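Local coordinates for mannosylglycerate hydrolase MGH1-like glycoside hydrolase domain-containing protein (Thermus thermophilus HB8, PDB 4WVA) that hydrolyses the compatible solute mannosylglycerate to mannose and glycerate, and also cleaves glucosylglycerate, as a GH63 glycosidase, at residues Asp165-Val177 / Ser286-Thr299. Numbering follows the deposited sequence.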
# COMPACT_ATOMS: atom_id res chain seq x y z
N ASP A 165 -5.07 28.25 -11.35
CA ASP A 165 -5.40 29.49 -10.64
C ASP A 165 -6.88 29.66 -10.32
O ASP A 165 -7.24 29.97 -9.19
CB ASP A 165 -4.95 30.72 -11.44
CG ASP A 165 -3.51 30.67 -11.92
OD1 ASP A 165 -2.76 29.70 -11.63
OD2 ASP A 165 -3.11 31.64 -12.62
N ASN A 166 -7.73 29.48 -11.32
CA ASN A 166 -9.16 29.70 -11.16
C ASN A 166 -9.99 28.41 -11.21
O ASN A 166 -11.15 28.42 -11.62
CB ASN A 166 -9.68 30.73 -12.19
CG ASN A 166 -9.76 30.17 -13.59
OD1 ASN A 166 -9.06 29.19 -13.93
ND2 ASN A 166 -10.60 30.77 -14.42
N SER A 167 -9.38 27.30 -10.80
CA SER A 167 -10.14 26.05 -10.69
C SER A 167 -11.44 26.31 -9.92
O SER A 167 -11.40 27.01 -8.91
CB SER A 167 -9.34 25.02 -9.90
OG SER A 167 -10.10 23.82 -9.78
N PRO A 168 -12.59 25.76 -10.39
CA PRO A 168 -13.84 25.93 -9.63
C PRO A 168 -13.76 25.39 -8.21
O PRO A 168 -14.53 25.80 -7.34
CB PRO A 168 -14.86 25.15 -10.46
CG PRO A 168 -14.31 25.22 -11.84
CD PRO A 168 -12.83 25.02 -11.63
N ALA A 169 -12.81 24.49 -7.94
CA ALA A 169 -12.58 24.03 -6.57
C ALA A 169 -12.31 25.17 -5.59
O ALA A 169 -12.70 25.09 -4.42
CB ALA A 169 -11.44 23.01 -6.52
N TRP A 170 -11.69 26.26 -6.06
CA TRP A 170 -11.31 27.35 -5.16
C TRP A 170 -12.40 28.43 -4.96
O TRP A 170 -12.19 29.35 -4.16
CB TRP A 170 -10.02 28.04 -5.64
CG TRP A 170 -8.92 27.12 -6.14
CD1 TRP A 170 -8.06 27.36 -7.16
CD2 TRP A 170 -8.58 25.81 -5.64
NE1 TRP A 170 -7.19 26.31 -7.33
CE2 TRP A 170 -7.49 25.34 -6.41
CE3 TRP A 170 -9.09 24.99 -4.61
CZ2 TRP A 170 -6.94 24.08 -6.23
CZ3 TRP A 170 -8.53 23.74 -4.43
CH2 TRP A 170 -7.46 23.30 -5.23
N ASP A 171 -13.54 28.30 -5.64
CA ASP A 171 -14.61 29.34 -5.57
C ASP A 171 -15.08 29.60 -4.14
O ASP A 171 -14.97 30.72 -3.65
CB ASP A 171 -15.81 28.98 -6.45
CG ASP A 171 -15.54 29.10 -7.94
OD1 ASP A 171 -14.41 29.46 -8.38
OD2 ASP A 171 -16.50 28.80 -8.70
N LYS A 172 -15.58 28.58 -3.46
CA LYS A 172 -16.03 28.77 -2.06
C LYS A 172 -14.92 29.20 -1.10
O LYS A 172 -15.10 30.15 -0.34
CB LYS A 172 -16.78 27.54 -1.55
CG LYS A 172 -18.04 27.25 -2.34
CD LYS A 172 -18.99 26.32 -1.59
CE LYS A 172 -20.16 25.93 -2.48
NZ LYS A 172 -21.13 25.03 -1.79
N PRO A 173 -13.74 28.54 -1.13
CA PRO A 173 -12.67 29.06 -0.28
C PRO A 173 -12.34 30.54 -0.56
O PRO A 173 -12.10 31.31 0.37
CB PRO A 173 -11.49 28.15 -0.62
CG PRO A 173 -12.11 26.87 -1.07
CD PRO A 173 -13.42 27.22 -1.71
N LEU A 174 -12.33 30.93 -1.83
CA LEU A 174 -11.97 32.30 -2.18
C LEU A 174 -13.03 33.31 -1.77
O LEU A 174 -12.70 34.47 -1.57
CB LEU A 174 -11.72 32.43 -3.67
CG LEU A 174 -10.31 32.06 -4.06
CD1 LEU A 174 -10.29 31.89 -5.57
CD2 LEU A 174 -9.28 33.08 -3.59
N SER A 175 -14.27 32.86 -1.66
CA SER A 175 -15.37 33.75 -1.25
C SER A 175 -15.18 34.34 0.15
O SER A 175 -15.81 35.35 0.49
CB SER A 175 -16.71 33.01 -1.33
OG SER A 175 -16.84 32.07 -0.28
N ARG A 176 -14.31 33.74 0.97
CA ARG A 176 -14.01 34.25 2.30
C ARG A 176 -12.89 35.28 2.36
O ARG A 176 -12.62 35.84 3.43
CB ARG A 176 -13.70 33.10 3.26
CG ARG A 176 -14.79 32.06 3.23
CD ARG A 176 -14.77 31.11 4.39
NE ARG A 176 -15.73 30.06 4.08
CZ ARG A 176 -15.43 28.91 3.48
NH1 ARG A 176 -14.17 28.59 3.18
NH2 ARG A 176 -16.41 28.05 3.21
N VAL A 177 -12.23 35.55 1.23
CA VAL A 177 -11.11 36.47 1.23
C VAL A 177 -11.68 37.88 1.13
O VAL A 177 -12.44 38.16 0.21
CB VAL A 177 -10.19 36.19 0.03
CG1 VAL A 177 -9.10 37.25 -0.09
CG2 VAL A 177 -9.60 34.79 0.17
N SER A 286 -10.12 18.00 -3.30
CA SER A 286 -9.38 18.89 -2.43
C SER A 286 -10.25 19.20 -1.20
O SER A 286 -11.48 19.04 -1.24
CB SER A 286 -9.02 20.17 -3.19
OG SER A 286 -8.16 19.90 -4.29
N TRP A 287 -9.59 19.63 -0.12
CA TRP A 287 -10.24 19.96 1.13
C TRP A 287 -10.06 21.42 1.52
O TRP A 287 -8.97 21.98 1.40
CB TRP A 287 -9.74 19.07 2.25
CG TRP A 287 -10.14 17.64 2.19
CD1 TRP A 287 -10.98 17.04 1.31
CD2 TRP A 287 -9.73 16.63 3.11
NE1 TRP A 287 -11.11 15.70 1.62
CE2 TRP A 287 -10.35 15.44 2.72
CE3 TRP A 287 -8.86 16.62 4.21
CZ2 TRP A 287 -10.15 14.24 3.40
CZ3 TRP A 287 -8.67 15.42 4.88
CH2 TRP A 287 -9.31 14.25 4.47
N ASP A 288 -11.14 22.01 2.03
CA ASP A 288 -11.14 23.38 2.52
C ASP A 288 -11.00 23.34 4.02
O ASP A 288 -11.92 22.91 4.72
CB ASP A 288 -12.46 24.05 2.11
CG ASP A 288 -12.60 25.45 2.65
OD1 ASP A 288 -11.81 25.88 3.51
OD2 ASP A 288 -13.59 26.10 2.20
N LEU A 289 -9.85 23.76 4.52
CA LEU A 289 -9.55 23.64 5.95
C LEU A 289 -10.11 24.79 6.77
O LEU A 289 -10.17 24.70 8.00
CB LEU A 289 -8.07 23.50 6.22
CG LEU A 289 -7.37 22.26 5.64
CD1 LEU A 289 -5.92 22.24 6.09
CD2 LEU A 289 -8.05 20.97 6.01
N VAL A 290 -10.53 25.87 6.11
CA VAL A 290 -11.22 26.95 6.83
C VAL A 290 -12.63 26.50 7.19
O VAL A 290 -13.04 26.59 8.35
CB VAL A 290 -11.21 28.26 6.00
CG1 VAL A 290 -12.12 29.31 6.64
CG2 VAL A 290 -9.79 28.77 5.86
N ALA A 291 -13.36 25.97 6.20
CA ALA A 291 -14.69 25.39 6.41
C ALA A 291 -14.60 24.03 7.10
O ALA A 291 -15.54 23.59 7.76
CB ALA A 291 -15.42 25.26 5.10
N GLY A 292 -13.45 23.37 6.95
CA GLY A 292 -13.28 21.98 7.45
C GLY A 292 -14.09 20.95 6.67
O GLY A 292 -14.66 20.01 7.27
N GLU A 293 -14.13 21.11 5.34
CA GLU A 293 -14.99 20.30 4.47
C GLU A 293 -14.28 19.90 3.19
O GLU A 293 -13.56 20.71 2.61
CB GLU A 293 -16.18 21.12 4.00
CG GLU A 293 -17.08 21.59 5.10
CD GLU A 293 -18.18 22.49 4.60
OE1 GLU A 293 -18.27 22.77 3.37
OE2 GLU A 293 -18.96 22.93 5.45
N PRO A 294 -14.58 18.70 2.68
CA PRO A 294 -14.21 18.45 1.29
C PRO A 294 -14.87 19.43 0.32
O PRO A 294 -16.01 19.85 0.52
CB PRO A 294 -14.70 17.02 1.04
CG PRO A 294 -14.74 16.41 2.40
CD PRO A 294 -15.22 17.52 3.29
N ILE A 295 -14.14 19.80 -0.73
CA ILE A 295 -14.67 20.61 -1.80
C ILE A 295 -15.19 19.67 -2.88
O ILE A 295 -14.42 19.04 -3.62
CB ILE A 295 -13.58 21.53 -2.39
CG1 ILE A 295 -13.00 22.46 -1.30
CG2 ILE A 295 -14.15 22.31 -3.57
CD1 ILE A 295 -11.66 23.07 -1.67
N ALA A 296 -16.51 19.58 -3.00
CA ALA A 296 -17.15 18.57 -3.83
C ALA A 296 -17.26 19.02 -5.27
O ALA A 296 -18.36 19.21 -5.79
CB ALA A 296 -18.51 18.20 -3.25
N VAL A 297 -16.11 19.20 -5.92
CA VAL A 297 -16.02 19.61 -7.31
C VAL A 297 -14.98 18.70 -7.94
O VAL A 297 -13.87 18.61 -7.43
CB VAL A 297 -15.51 21.07 -7.45
CG1 VAL A 297 -15.35 21.44 -8.93
CG2 VAL A 297 -16.44 22.03 -6.71
N LYS A 298 -15.37 18.01 -9.00
CA LYS A 298 -14.48 17.08 -9.71
C LYS A 298 -13.69 17.84 -10.76
O LYS A 298 -14.25 18.27 -11.77
CB LYS A 298 -15.29 15.95 -10.34
CG LYS A 298 -16.07 15.13 -9.30
CD LYS A 298 -16.73 13.90 -9.89
CE LYS A 298 -17.97 14.25 -10.67
NZ LYS A 298 -18.73 13.08 -11.20
N THR A 299 -12.39 18.02 -10.51
CA THR A 299 -11.51 18.67 -11.47
C THR A 299 -10.47 17.67 -11.98
O THR A 299 -10.32 16.56 -11.43
CB THR A 299 -10.78 19.88 -10.87
OG1 THR A 299 -9.75 19.42 -9.98
CG2 THR A 299 -11.75 20.80 -10.12
O HOH W 1 -8.66 21.55 -8.51
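R176 and D288 come from opposite directions at one end of this contact: NH1 of R176 lies 2.7 Å from OD2 of D288, the N-H pointing almost straight at the oxygen (171°). OD2 receives it on its syn lone pair and lies almost in the guanidinium plane, although that plane and the carboxylate are turned 42° apart. The other oxygen works within its own turn: A291 N donates to D288 OD1 over 3.1 Å from well above the carboxylate plane, an Asx motif to which V290 N adds a weak bond. With CG anti to the backbone N (chi1 176°), the D288 carboxylate reaches R176, just beyond helix 171-175, through OD2 while OD1 stays with its own turn. Cutting D288 back to an alanine is likely to leave the R176 guanidinium without its charged mate and the turn's A291 N-H without its acceptor. Alongside the ion pair, the R176 chain runs antiparallel to V290, CD against CG1, and A291 CB sits 3.5 Å from R176 NH2.

The turn joins strands 283-288 and 293-294 of a beta hairpin, where G292 and E293 both face D288 in a G1 bulge; A291, G292 and E293 also bond to a second subunit. In this (alpha/alpha)6-barrel enzyme the hairpin and the chain after it pack on residues 167-176, just after D165, the probable proton donor, which itself does not touch them.

I295 fills the middle. Its CD1 reaches P173 CG at 3.9 Å and the W170 ring edge near CZ3, whereas CG2 lies against A169 O and CB. S286 OG also approaches that ring edge, 3.6 Å from W170 CH2, but its hydrogen bond goes to V235 N. Beyond A169, V297 CG1 touches P168 CB, and one water bridges S167 OG (3.0 Å) to T299 OG1 (2.8 Å).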